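Local structure of Endonuclease/exonuclease/phosphatase (Beutenbergia cavernae DSM 12333, 4RUW) at residues A308-L313 / G323-L328. The protein belongs to the endonuclease/exonuclease/phosphatase family, pairing a DNase I-like domain that carries a zinc ion with a C-terminal Ig-like domain. Numbering follows the deposited sequence.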
loop_
_atom_site.group_PDB
_atom_site.type_symbol
_atom_site.label_atom_id
_atom_site.label_comp_id
_atom_site.label_asym_id
_atom_site.label_seq_id
_atom_site.Cartn_x
_atom_site.Cartn_y
_atom_site.Cartn_z
ATOM N N ALA A 308 10.436 -7.752 -6.899
ATOM C CA ALA A 308 9.416 -8.275 -7.801
ATOM C C ALA A 308 8.087 -8.271 -7.072
ATOM O O ALA A 308 8.038 -8.109 -5.852
ATOM C CB ALA A 308 9.767 -9.696 -8.233
ATOM N N GLY A 309 7.005 -8.459 -7.807
ATOM C CA GLY A 309 5.724 -8.651 -7.163
ATOM C C GLY A 309 4.717 -9.207 -8.135
ATOM O O GLY A 309 4.891 -9.076 -9.352
ATOM N N HIS A 310 3.663 -9.823 -7.617
ATOM C CA HIS A 310 2.599 -10.332 -8.473
ATOM C C HIS A 310 1.286 -10.330 -7.716
ATOM O O HIS A 310 1.275 -10.372 -6.485
ATOM C CB HIS A 310 2.917 -11.745 -8.988
ATOM C CG HIS A 310 3.126 -12.758 -7.901
ATOM N ND1 HIS A 310 4.341 -12.932 -7.279
ATOM C CD2 HIS A 310 2.279 -13.654 -7.341
ATOM C CE1 HIS A 310 4.240 -13.903 -6.381
ATOM N NE2 HIS A 310 2.996 -14.350 -6.394
ATOM N N VAL A 311 0.180 -10.285 -8.449
ATOM C CA VAL A 311 -1.104 -10.569 -7.841
ATOM C C VAL A 311 -1.273 -12.084 -7.803
ATOM O O VAL A 311 -0.793 -12.806 -8.681
ATOM C CB VAL A 311 -2.297 -9.884 -8.561
ATOM C CG1 VAL A 311 -2.260 -8.372 -8.325
ATOM C CG2 VAL A 311 -2.333 -10.231 -10.046
ATOM N N SER A 312 -1.925 -12.582 -6.765
ATOM C CA SER A 312 -2.066 -14.020 -6.636
ATOM C C SER A 312 -3.173 -14.543 -7.528
ATOM O O SER A 312 -4.330 -14.121 -7.417
ATOM C CB SER A 312 -2.342 -14.417 -5.195
ATOM O OG SER A 312 -2.331 -15.825 -5.080
ATOM N N LEU A 313 -2.811 -15.472 -8.410
ATOM C CA LEU A 313 -3.765 -16.114 -9.304
ATOM C C LEU A 313 -3.802 -17.629 -9.065
ATOM O O LEU A 313 -4.287 -18.388 -9.903
ATOM C CB LEU A 313 -3.447 -15.791 -10.767
ATOM C CG LEU A 313 -3.441 -14.298 -11.120
ATOM C CD1 LEU A 313 -3.009 -14.095 -12.564
ATOM C CD2 LEU A 313 -4.804 -13.672 -10.895
ATOM N N GLY A 323 -4.970 -11.175 -3.842
ATOM C CA GLY A 323 -3.822 -10.971 -2.981
ATOM C C GLY A 323 -2.689 -10.296 -3.741
ATOM O O GLY A 323 -2.507 -10.527 -4.938
ATOM N N VAL A 324 -1.937 -9.447 -3.052
ATOM C CA VAL A 324 -0.769 -8.783 -3.627
ATOM C C VAL A 324 0.452 -9.341 -2.906
ATOM O O VAL A 324 0.515 -9.313 -1.671
ATOM C CB VAL A 324 -0.839 -7.246 -3.441
ATOM C CG1 VAL A 324 0.424 -6.584 -3.974
ATOM C CG2 VAL A 324 -2.084 -6.677 -4.109
ATOM N N VAL A 325 1.402 -9.870 -3.670
ATOM C CA VAL A 325 2.551 -10.573 -3.117
ATOM C C VAL A 325 3.831 -9.903 -3.573
ATOM O O VAL A 325 4.158 -9.934 -4.757
ATOM C CB VAL A 325 2.556 -12.056 -3.556
ATOM C CG1 VAL A 325 3.691 -12.813 -2.870
ATOM C CG2 VAL A 325 1.201 -12.709 -3.277
HETATM N N MSE A 326 4.537 -9.271 -2.644
HETATM C CA MSE A 326 5.713 -8.474 -2.987
HETATM C C MSE A 326 6.980 -9.080 -2.429
HETATM O O MSE A 326 7.019 -9.514 -1.273
HETATM C CB MSE A 326 5.586 -7.069 -2.399
HETATM C CG MSE A 326 4.336 -6.302 -2.842
HETATM SE SE MSE A 326 4.160 -6.106 -4.768
HETATM C CE MSE A 326 5.929 -5.402 -5.165
ATOM N N ASP A 327 8.028 -9.074 -3.247
ATOM C CA ASP A 327 9.354 -9.510 -2.822
ATOM C C ASP A 327 10.213 -8.266 -2.639
ATOM O O ASP A 327 10.471 -7.526 -3.599
ATOM C CB ASP A 327 9.965 -10.450 -3.859
ATOM C CG ASP A 327 9.296 -11.816 -3.865
ATOM O OD1 ASP A 327 9.093 -12.392 -2.780
ATOM O OD2 ASP A 327 8.958 -12.319 -4.955
ATOM N N LEU A 328 10.629 -8.033 -1.394
ATOM C CA LEU A 328 11.427 -6.874 -1.019
ATOM C C LEU A 328 12.804 -7.343 -0.577
ATOM O O LEU A 328 13.008 -8.524 -0.300
ATOM C CB LEU A 328 10.751 -6.123 0.134
ATOM C CG LEU A 328 9.266 -5.791 -0.056
ATOM C CD1 LEU A 328 8.723 -5.072 1.175
ATOM C CD2 LEU A 328 9.050 -4.959 -1.320
HETATM O O HOH W 1 6.722 -11.482 -6.415
HETATM O O HOH W 2 -5.778 -13.820 -4.988
#
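His310 and Val325 exchange both of their backbone hydrogen bonds and so form the central pair of an antiparallel ladder at the margin of one of the two beta sheets of the DNase I-like fold. The bond from Val325 N to His310 O, 2.9 Å long, enters nearly in line with the carbonyl. At the next hydrogen-bonded pair, Asp327 N donates to Ala308 O at 2.8 Å, whereas the return bond from Ala308 N to Asp327 O is weak at 3.3 Å. Ser312 N to Gly323 O closes the other end, where a water also joins Ser312 O to Gly323 N. Strand 304-311 is outermost in its sheet within the chain; strand 324-330 lies between it and strand 55-62.

On the face with His310 and Asp327, a second water donates 2.8 Å to Asp327 OD2 and is hydrogen-bonded to His310 ND1, joining two side chains whose own polar atoms stay apart. Glu87 binds His310 NE2, so the imidazole is held at both nitrogens, and also Ser312 OG; Asp327 OD1 forms a salt bridge with Arg57. With chi1 at 59°, His310 CG sits between the backbone N and carbonyl carbon, which brings the ring alongside Val325. Val325 CB covers one ring face in a CH-pi contact, 3.9 Å from the centroid of the His310 ring and 21° off its normal.

The opposite face, with Val311, Val324 and Met326, packs against helix 266-270 and nearby loops. Here Met326, a selenomethionine bent at chi2 and chi3, folds back over Gly309, its non-hydrogen-bonded partner. Met326 SE lies 3.8 Å from Gly309 CA, and Met326 CE ends 3.5 Å from Ala308 O.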